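Ofchtiv-allosamidin (Ostrinia furnacalis, PDB 6JMB) probably hydrolyses the beta-1,4 linkages of chitin, as a group IV insect chitinase of glycosyl hydrolase family 18, and binds the inhibitor allosamidin. Local coordinates at residues 3-8 and 33-38; 79-84 and 120-125; 108-113 and 152-157. One frame throughout, in Å; residues are numbered along the deposited sequence.

Interactions 1 and 2 are two parallel strand pairs of the same barrel wall. Strand 35-43 of interaction 1 lies beside strand 77-83 of interaction 2, with main-chain bonds probably running from Leu-36 and Tyr-38 to Leu-79. Both are buried and rest on regular backbone hydrogen bonding, but interaction 1 adds a disulfide and a threonine-histidine pair at its start, whereas interaction 2 runs up to the ligand. Interaction 3, farther out, joins helix 99-116 to the end of helix 138-154 with the turn after it and has no hydrogen bond across it, but mainly apolar and aromatic contacts that end at an exposed tyrosine. Leu-121 of interaction 2 packs on Ile-113 and Phe-154 of interaction 3.

Interaction 1: 3-8 and 33-38; sequences DKIVVC and CTHLVY
Ile-5 lays its CG2 methyl obliquely against the imidazole of His-35, with CG2 3.7 Å from CE1 of that ring. Its CG1 is wedged between the backbone N and the carbonyl carbon (chi1 64°), an arrangement that sets CG2 beside the N and turned to the histidine. The ring does not depend on this methyl alone for its position. Thr-34 OG1 lies in the ring plane at its edge, hydrogen-bonded to ND1 of His-35 at 2.8 Å, which should fix the rotation of the imidazole. The same OG1 accepts a bond from Val-6 N at 2.9 Å (160° at the hydrogen), so one hydroxyl ties the start of strand 5-11 to the histidine.

Val-6 O is gripped twice as well: Thr-34 N reaches one of its lone pairs in the carbonyl plane at 3.0 Å, and His-35 N comes in tilted from that plane. From here the pairing is regular. Cys-8 N bonds to His-35 O at 2.8 Å, and Val-37 N returns the bond to Cys-8 O.

The two faces differ. On the one with Cys-8 and Leu-36, the disulfide joins SG of Cys-8 to SG of Cys-33 at 2.0 Å with a near-perpendicular torsion (chi3 -94°), locking the residues that lead into strand 35-43 onto strand 5-11. CB of Cys-8 also packs on CD2 of Leu-36 at 3.6 Å, and Leu-364 of helix 362-373 covers Cys-8. On the other face CG1 of Val-7 meets CG2 of Val-37, and Tyr-187 sets its ring edge-to-face with His-35. The side chain of Val-37 is about 7 Å from the bound allosamizoline. Parallel neighbours with a helix on one side and the barrel interior on the other are the wall of the TIM barrel of family 18 chitinases.

Interaction 2: 79-84 and 120-125; sequences LVAVGG and GLDVDW. With AMI (allosamizoline), chain C.
Leu-121 and Val-82 mark the tight part of this pair, where CD1 of Leu-121 sits 3.9 Å from CG1 of Val-82 and 3.5 Å from the carbonyl O of Val-80. CG of Leu-121 is anti to its backbone N (chi1 178°) and the chain turns at chi2 (69°), which together bend CD1 back over the neighbouring strand, near CG1 of Val-80. Asp-122 N gives a nearly straight bond to Val-80 O at 2.8 Å, Val-82 N meets Asp-122 O almost in line with the carbonyl, and Asp-124 N does the same to Val-82 O. On the opposite face CD2 of Leu-79 lies close against the Gly-120 backbone, 3.4 Å from its N.

Looser on that face is the approach of CB of Ala-81 to OD2 of Asp-122 at 3.8 Å; this OD2 is hydrogen-bonded to Tyr-9 OH, and OD1 to Thr-162 OG1. At the C-terminal end the pairing still holds, and the looser part is where Asp-124 turns from the sheet to the ligand. Gly-84 N bonds to Asp-124 O at 2.8 Å, while Gly-83 passes so close to that oxygen that no CB could be fitted there. Asp-124 turns its carboxylate to allosamizoline, OD2 2.8 Å from N2, and Gly-84 CA comes to 3.6 Å from O3 of the ligand. Asp-122 and Asp-124, with Glu-126, are the last three acidic residues of the DxxDxDxE signature of family 18.

Strand 160-165 follows beyond strand 120-124, strand 35-43 flanks 77-83, and helices 99-116 and 138-154 cover Val-80, Val-82, Leu-121 and Val-123 from outside.

Interaction 3: 108-113 and 152-157; sequences TSLAMI and EEFDNY
Leu-110 of helix 99-116 reaches across to Tyr-157, just past helix 138-154, joining two of the outer helices that wrap the TIM barrel. Its CB already points at the other segment, and CG, anti to the backbone N (chi1 174°), carries the branch out between the helices, where both methyls meet the Tyr-157 ring. CD1 lies over one face of that ring, 4.0 Å above its plane and shifted towards the rim; it also brushes CE1 of Phe-154 at 4.5 Å. CD2 lies beyond the rim near CE1, CZ and OH, 3.6 Å from CE1 of Tyr-157, and touches OE2 of Glu-153 at 4.0 Å. That carboxylate oxygen stands at the edge of the tyrosine ring, in its plane, so leucine and glutamate meet the ring from different directions.

With an alanine here both methyls are gone, and the exposed Tyr-157 ring would probably lose its cover on that face and be freer to turn.

Deeper in, the residues are buried: CD1 of Ile-113 packs on CZ of Phe-154 at 3.7 Å, the two side chains crossing at about a right angle, and both rest on Leu-121 of strand 120-124 and on Leu-159. Ser-109 adds a polar neighbour: its OG, hydrogen-bonded to the carbonyl O of Phe-105 in its own helix, sits near the ring plane at the edge of Phe-154, 4.4 Å from CZ.

Interaction 1: 3-8 and 33-38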
loop_
_atom_site.group_PDB
_atom_site.type_symbol
_atom_site.label_atom_id
_atom_site.label_comp_id
_atom_site.label_asym_id
_atom_site.label_seq_id
_atom_site.Cartn_x
_atom_site.Cartn_y
_atom_site.Cartn_z
ATOM N N ASP A 3 -4.738 11.534 -17.192
ATOM C CA ASP A 3 -5.628 11.441 -16.042
ATOM C C ASP A 3 -5.391 10.203 -15.175
ATOM O O ASP A 3 -5.511 10.283 -13.955
ATOM C CB ASP A 3 -7.093 11.512 -16.472
ATOM C CG ASP A 3 -8.047 11.158 -15.348
ATOM O OD1 ASP A 3 -8.296 12.017 -14.472
ATOM O OD2 ASP A 3 -8.534 10.008 -15.337
ATOM N N LYS A 4 -5.068 9.065 -15.790
ATOM C CA LYS A 4 -4.676 7.896 -15.007
ATOM C C LYS A 4 -3.399 8.208 -14.237
ATOM O O LYS A 4 -2.490 8.871 -14.748
ATOM C CB LYS A 4 -4.420 6.695 -15.919
ATOM C CG LYS A 4 -5.631 6.186 -16.696
ATOM C CD LYS A 4 -6.836 5.965 -15.804
ATOM C CE LYS A 4 -7.940 5.225 -16.544
ATOM N NZ LYS A 4 -9.275 5.553 -15.983
ATOM N N ILE A 5 -3.330 7.736 -12.992
ATOM C CA ILE A 5 -2.180 8.017 -12.142
ATOM C C ILE A 5 -1.573 6.721 -11.620
ATOM O O ILE A 5 -2.220 5.672 -11.557
ATOM C CB ILE A 5 -2.498 8.994 -10.984
ATOM C CG1 ILE A 5 -3.514 8.391 -10.013
ATOM C CG2 ILE A 5 -2.974 10.345 -11.533
ATOM C CD1 ILE A 5 -3.793 9.280 -8.810
ATOM N N VAL A 6 -0.295 6.807 -11.268
ATOM C CA VAL A 6 0.454 5.704 -10.684
ATOM C C VAL A 6 1.073 6.249 -9.406
ATOM O O VAL A 6 1.962 7.106 -9.461
ATOM C CB VAL A 6 1.533 5.170 -11.638
ATOM C CG1 VAL A 6 2.322 4.063 -10.975
ATOM C CG2 VAL A 6 0.898 4.661 -12.922
ATOM N N VAL A 7 0.596 5.772 -8.264
ATOM C CA VAL A 7 1.001 6.284 -6.957
ATOM C C VAL A 7 1.990 5.289 -6.361
ATOM O O VAL A 7 1.608 4.179 -5.965
ATOM C CB VAL A 7 -0.215 6.495 -6.043
ATOM C CG1 VAL A 7 0.215 7.027 -4.676
ATOM C CG2 VAL A 7 -1.217 7.442 -6.698
ATOM N N CYS A 8 3.263 5.672 -6.303
ATOM C CA CYS A 8 4.333 4.790 -5.846
ATOM C C CYS A 8 4.709 5.147 -4.417
ATOM O O CYS A 8 5.218 6.243 -4.175
ATOM C CB CYS A 8 5.579 4.981 -6.705
ATOM S SG CYS A 8 5.399 4.546 -8.441
ATOM N N CYS A 33 6.325 6.704 -12.195
ATOM C CA CYS A 33 5.276 7.096 -11.268
ATOM C C CYS A 33 4.794 8.486 -11.649
ATOM O O CYS A 33 5.549 9.281 -12.218
ATOM C CB CYS A 33 5.833 7.169 -9.845
ATOM S SG CYS A 33 6.784 5.719 -9.361
ATOM N N THR A 34 3.530 8.780 -11.342
ATOM C CA THR A 34 3.053 10.157 -11.386
ATOM C C THR A 34 3.076 10.811 -10.017
ATOM O O THR A 34 3.221 12.034 -9.919
ATOM C CB THR A 34 1.628 10.241 -11.949
ATOM O OG1 THR A 34 0.734 9.488 -11.125
ATOM C CG2 THR A 34 1.583 9.691 -13.363
ATOM N N HIS A 35 2.953 10.008 -8.966
ATOM C CA HIS A 35 2.995 10.465 -7.589
ATOM C C HIS A 35 3.916 9.526 -6.836
ATOM O O HIS A 35 3.793 8.304 -6.963
ATOM C CB HIS A 35 1.595 10.425 -6.968
ATOM C CG HIS A 35 0.620 11.338 -7.643
ATOM N ND1 HIS A 35 0.162 11.121 -8.925
ATOM C CD2 HIS A 35 0.031 12.480 -7.220
ATOM C CE1 HIS A 35 -0.669 12.091 -9.262
ATOM N NE2 HIS A 35 -0.765 12.931 -8.247
ATOM N N LEU A 36 4.868 10.086 -6.102
ATOM C CA LEU A 36 5.818 9.306 -5.317
ATOM C C LEU A 36 5.676 9.727 -3.864
ATOM O O LEU A 36 5.657 10.926 -3.565
ATOM C CB LEU A 36 7.254 9.521 -5.819
ATOM C CG LEU A 36 7.734 8.412 -6.764
ATOM C CD1 LEU A 36 8.837 8.892 -7.699
ATOM C CD2 LEU A 36 8.220 7.225 -5.932
ATOM N N VAL A 37 5.542 8.752 -2.966
ATOM C CA VAL A 37 5.165 9.019 -1.580
ATOM C C VAL A 37 6.258 8.513 -0.643
ATOM O O VAL A 37 6.612 7.329 -0.671
ATOM C CB VAL A 37 3.804 8.397 -1.231
ATOM C CG1 VAL A 37 3.352 8.888 0.128
ATOM C CG2 VAL A 37 2.768 8.744 -2.301
ATOM N N TYR A 38 6.771 9.410 0.204
ATOM C CA TYR A 38 7.826 9.100 1.167
ATOM C C TYR A 38 7.189 8.531 2.433
ATOM O O TYR A 38 6.511 9.250 3.172
ATOM C CB TYR A 38 8.571 10.394 1.490
ATOM C CG TYR A 38 9.873 10.255 2.259
ATOM C CD1 TYR A 38 9.894 9.987 3.631
ATOM C CD2 TYR A 38 11.080 10.447 1.613
ATOM C CE1 TYR A 38 11.102 9.871 4.321
ATOM C CE2 TYR A 38 12.287 10.345 2.293
ATOM C CZ TYR A 38 12.290 10.060 3.638
ATOM O OH TYR A 38 13.496 9.958 4.293
#

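Interaction 2: 79-84 and 120-125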
loop_
_atom_site.group_PDB
_atom_site.type_symbol
_atom_site.label_atom_id
_atom_site.label_comp_id
_atom_site.label_asym_id
_atom_site.label_seq_id
_atom_site.Cartn_x
_atom_site.Cartn_y
_atom_site.Cartn_z
ATOM N N LEU A 79 4.831 13.380 -2.412
ATOM C CA LEU A 79 4.098 13.541 -1.167
ATOM C C LEU A 79 4.850 12.877 -0.027
ATOM O O LEU A 79 5.683 11.995 -0.233
ATOM C CB LEU A 79 2.709 12.905 -1.264
ATOM C CG LEU A 79 1.831 13.248 -2.471
ATOM C CD1 LEU A 79 0.446 12.649 -2.273
ATOM C CD2 LEU A 79 1.746 14.747 -2.684
ATOM N N VAL A 80 4.523 13.289 1.191
ATOM C CA VAL A 80 5.022 12.635 2.393
ATOM C C VAL A 80 3.832 11.960 3.073
ATOM O O VAL A 80 2.734 12.532 3.141
ATOM C CB VAL A 80 5.765 13.624 3.313
ATOM C CG1 VAL A 80 4.818 14.691 3.911
ATOM C CG2 VAL A 80 6.521 12.891 4.404
ATOM N N ALA A 81 4.030 10.722 3.516
ATOM C CA ALA A 81 2.974 9.946 4.160
ATOM C C ALA A 81 3.181 9.921 5.668
ATOM O O ALA A 81 4.274 9.602 6.148
ATOM C CB ALA A 81 2.942 8.512 3.627
ATOM N N VAL A 82 2.128 10.256 6.413
ATOM C CA VAL A 82 2.146 10.196 7.870
ATOM C C VAL A 82 1.372 8.966 8.320
ATOM O O VAL A 82 0.284 8.679 7.802
ATOM C CB VAL A 82 1.576 11.488 8.489
ATOM C CG1 VAL A 82 0.096 11.692 8.118
ATOM C CG2 VAL A 82 1.783 11.501 10.002
ATOM N N GLY A 83 1.936 8.232 9.271
ATOM C CA GLY A 83 1.247 7.095 9.839
ATOM C C GLY A 83 1.911 5.782 9.502
ATOM O O GLY A 83 3.114 5.607 9.725
ATOM N N GLY A 84 1.132 4.851 8.971
ATOM C CA GLY A 84 1.621 3.520 8.697
ATOM C C GLY A 84 1.294 2.554 9.821
ATOM O O GLY A 84 0.976 2.943 10.947
ATOM N N GLY A 120 2.510 17.678 -1.046
ATOM C CA GLY A 120 1.304 17.394 -0.299
ATOM C C GLY A 120 1.535 16.300 0.723
ATOM O O GLY A 120 2.657 15.841 0.936
ATOM N N LEU A 121 0.428 15.898 1.344
ATOM C CA LEU A 121 0.419 14.978 2.470
ATOM C C LEU A 121 -0.500 13.807 2.162
ATOM O O LEU A 121 -1.615 13.996 1.665
ATOM C CB LEU A 121 -0.112 15.687 3.725
ATOM C CG LEU A 121 -0.238 14.838 4.993
ATOM C CD1 LEU A 121 1.135 14.457 5.525
ATOM C CD2 LEU A 121 -1.047 15.565 6.058
ATOM N N ASP A 122 -0.031 12.603 2.468
ATOM C CA ASP A 122 -0.849 11.400 2.448
ATOM C C ASP A 122 -1.057 10.965 3.890
ATOM O O ASP A 122 -0.089 10.849 4.650
ATOM C CB ASP A 122 -0.130 10.296 1.667
ATOM C CG ASP A 122 -0.934 9.020 1.587
ATOM O OD1 ASP A 122 -2.122 9.075 1.196
ATOM O OD2 ASP A 122 -0.380 7.949 1.916
ATOM N N VAL A 123 -2.308 10.747 4.279
ATOM C CA VAL A 123 -2.633 10.346 5.645
ATOM C C VAL A 123 -2.927 8.852 5.660
ATOM O O VAL A 123 -3.856 8.385 4.985
ATOM C CB VAL A 123 -3.810 11.154 6.211
ATOM C CG1 VAL A 123 -4.052 10.769 7.664
ATOM C CG2 VAL A 123 -3.528 12.648 6.098
ATOM N N ASP A 124 -2.122 8.105 6.419
ATOM C CA ASP A 124 -2.238 6.656 6.555
ATOM C C ASP A 124 -2.395 6.287 8.030
ATOM O O ASP A 124 -1.552 5.592 8.606
ATOM C CB ASP A 124 -1.000 5.991 5.935
ATOM C CG ASP A 124 -1.022 4.479 6.027
ATOM O OD1 ASP A 124 -2.114 3.885 6.108
ATOM O OD2 ASP A 124 0.070 3.879 6.008
ATOM N N TRP A 125 -3.462 6.771 8.659
ATOM C CA TRP A 125 -3.771 6.416 10.038
ATOM C C TRP A 125 -4.358 5.010 10.047
ATOM O O TRP A 125 -5.406 4.769 9.438
ATOM C CB TRP A 125 -4.772 7.442 10.570
ATOM C CG TRP A 125 -5.436 7.176 11.905
ATOM C CD1 TRP A 125 -5.233 6.128 12.769
ATOM C CD2 TRP A 125 -6.421 8.012 12.514
ATOM N NE1 TRP A 125 -6.042 6.270 13.880
ATOM C CE2 TRP A 125 -6.784 7.414 13.740
ATOM C CE3 TRP A 125 -7.035 9.210 12.137
ATOM C CZ2 TRP A 125 -7.735 7.981 14.595
ATOM C CZ3 TRP A 125 -7.976 9.777 12.986
ATOM C CH2 TRP A 125 -8.324 9.153 14.198
HETATM C C1 AMI C . 0.559 -0.756 4.076
HETATM C C2 AMI C . 0.813 0.282 5.242
HETATM C C3 AMI C . 2.197 0.073 5.605
HETATM C C4 AMI C . 2.457 -1.464 5.329
HETATM C C5 AMI C . 1.856 -1.607 4.012
HETATM C C6 AMI C . 1.564 -3.102 3.621
HETATM C C7 AMI C . 0.396 1.332 3.341
HETATM C C8 AMI C . 0.059 3.820 2.923
HETATM C C9 AMI C . -0.066 2.166 0.970
HETATM N N2 AMI C . 0.579 1.460 4.726
HETATM N N7 AMI C . 0.129 2.442 2.418
HETATM O O3 AMI C . 2.430 0.463 6.958
HETATM O O4 AMI C . 3.825 -1.833 5.220
HETATM O O6 AMI C . 0.784 -3.689 4.642
HETATM O O7 AMI C . 0.464 0.051 2.881
#

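Interaction 3: 108-113 and 152-157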
loop_
_atom_site.group_PDB
_atom_site.type_symbol
_atom_site.label_atom_id
_atom_site.label_comp_id
_atom_site.label_asym_id
_atom_site.label_seq_id
_atom_site.Cartn_x
_atom_site.Cartn_y
_atom_site.Cartn_z
ATOM N N THR A 108 2.469 21.916 11.701
ATOM C CA THR A 108 3.776 21.259 11.692
ATOM C C THR A 108 3.962 20.380 10.458
ATOM O O THR A 108 5.072 20.301 9.916
ATOM C CB THR A 108 4.024 20.465 12.974
ATOM O OG1 THR A 108 2.988 19.495 13.162
ATOM C CG2 THR A 108 4.091 21.392 14.178
ATOM N N SER A 109 2.901 19.707 9.999
ATOM C CA SER A 109 3.029 18.952 8.755
ATOM C C SER A 109 3.240 19.887 7.572
ATOM O O SER A 109 4.061 19.605 6.691
ATOM C CB SER A 109 1.822 18.032 8.540
ATOM O OG SER A 109 0.642 18.763 8.254
ATOM N N LEU A 110 2.534 21.022 7.549
ATOM C CA LEU A 110 2.753 21.998 6.486
ATOM C C LEU A 110 4.190 22.505 6.488
ATOM O O LEU A 110 4.795 22.677 5.424
ATOM C CB LEU A 110 1.780 23.165 6.648
ATOM C CG LEU A 110 1.949 24.351 5.701
ATOM C CD1 LEU A 110 1.649 23.930 4.279
ATOM C CD2 LEU A 110 1.027 25.481 6.123
ATOM N N ALA A 111 4.752 22.749 7.674
ATOM C CA ALA A 111 6.138 23.211 7.758
ATOM C C ALA A 111 7.100 22.205 7.135
ATOM O O ALA A 111 8.012 22.587 6.388
ATOM C CB ALA A 111 6.511 23.498 9.214
ATOM N N MET A 112 6.924 20.915 7.434
ATOM C CA MET A 112 7.779 19.894 6.829
ATOM C C MET A 112 7.579 19.837 5.321
ATOM O O MET A 112 8.551 19.744 4.559
ATOM C CB MET A 112 7.488 18.531 7.464
ATOM C CG MET A 112 7.878 18.444 8.937
ATOM S SD MET A 112 7.546 16.829 9.673
ATOM C CE MET A 112 8.907 15.873 9.010
ATOM N N ILE A 113 6.327 19.913 4.871
ATOM C CA ILE A 113 6.040 19.856 3.442
ATOM C C ILE A 113 6.744 20.994 2.703
ATOM O O ILE A 113 7.401 20.782 1.675
ATOM C CB ILE A 113 4.518 19.854 3.217
ATOM C CG1 ILE A 113 3.948 18.476 3.573
ATOM C CG2 ILE A 113 4.167 20.266 1.787
ATOM C CD1 ILE A 113 2.453 18.475 3.810
ATOM N N GLU A 152 -8.690 22.878 3.956
ATOM C CA GLU A 152 -8.867 24.325 4.036
ATOM C C GLU A 152 -7.528 25.049 4.084
ATOM O O GLU A 152 -7.342 26.073 3.412
ATOM C CB GLU A 152 -9.719 24.672 5.254
ATOM C CG GLU A 152 -11.201 24.423 5.024
ATOM C CD GLU A 152 -12.021 24.507 6.294
ATOM O OE1 GLU A 152 -11.429 24.625 7.389
ATOM O OE2 GLU A 152 -13.266 24.453 6.192
ATOM N N GLU A 153 -6.572 24.523 4.847
ATOM C CA GLU A 153 -5.269 25.173 4.916
ATOM C C GLU A 153 -4.443 24.911 3.665
ATOM O O GLU A 153 -3.796 25.827 3.139
ATOM C CB GLU A 153 -4.511 24.691 6.150
ATOM C CG GLU A 153 -3.166 25.371 6.342
ATOM C CD GLU A 153 -3.301 26.844 6.662
ATOM O OE1 GLU A 153 -4.357 27.245 7.198
ATOM O OE2 GLU A 153 -2.347 27.599 6.383
ATOM N N PHE A 154 -4.448 23.669 3.177
ATOM C CA PHE A 154 -3.589 23.316 2.050
ATOM C C PHE A 154 -3.983 24.066 0.783
ATOM O O PHE A 154 -3.135 24.304 -0.085
ATOM C CB PHE A 154 -3.641 21.807 1.797
ATOM C CG PHE A 154 -2.736 20.995 2.686
ATOM C CD1 PHE A 154 -2.288 21.485 3.903
ATOM C CD2 PHE A 154 -2.333 19.728 2.291
ATOM C CE1 PHE A 154 -1.459 20.718 4.718
ATOM C CE2 PHE A 154 -1.505 18.964 3.095
ATOM C CZ PHE A 154 -1.067 19.455 4.308
ATOM N N ASP A 155 -5.259 24.441 0.654
ATOM C CA ASP A 155 -5.702 25.157 -0.536
ATOM C C ASP A 155 -5.052 26.529 -0.665
ATOM O O ASP A 155 -4.985 27.068 -1.775
ATOM C CB ASP A 155 -7.227 25.264 -0.560
ATOM C CG ASP A 155 -7.891 24.049 -1.192
ATOM O OD1 ASP A 155 -7.173 23.177 -1.730
ATOM O OD2 ASP A 155 -9.138 23.971 -1.159
ATOM N N ASN A 156 -4.564 27.104 0.437
ATOM C CA ASN A 156 -3.816 28.355 0.353
ATOM C C ASN A 156 -2.471 28.181 -0.340
ATOM O O ASN A 156 -1.873 29.174 -0.766
ATOM C CB ASN A 156 -3.600 28.937 1.748
ATOM C CG ASN A 156 -4.897 29.346 2.410
ATOM O OD1 ASN A 156 -5.730 30.018 1.803
ATOM N ND2 ASN A 156 -5.083 28.930 3.659
ATOM N N TYR A 157 -1.986 26.946 -0.466
ATOM C CA TYR A 157 -0.678 26.679 -1.042
ATOM C C TYR A 157 -0.723 25.764 -2.262
ATOM O O TYR A 157 0.338 25.439 -2.809
ATOM C CB TYR A 157 0.257 26.081 0.021
ATOM C CG TYR A 157 0.349 26.900 1.299
ATOM C CD1 TYR A 157 -0.532 26.688 2.350
ATOM C CD2 TYR A 157 1.329 27.876 1.456
ATOM C CE1 TYR A 157 -0.455 27.431 3.520
ATOM C CE2 TYR A 157 1.420 28.619 2.626
ATOM C CZ TYR A 157 0.526 28.393 3.653
ATOM O OH TYR A 157 0.612 29.130 4.817
#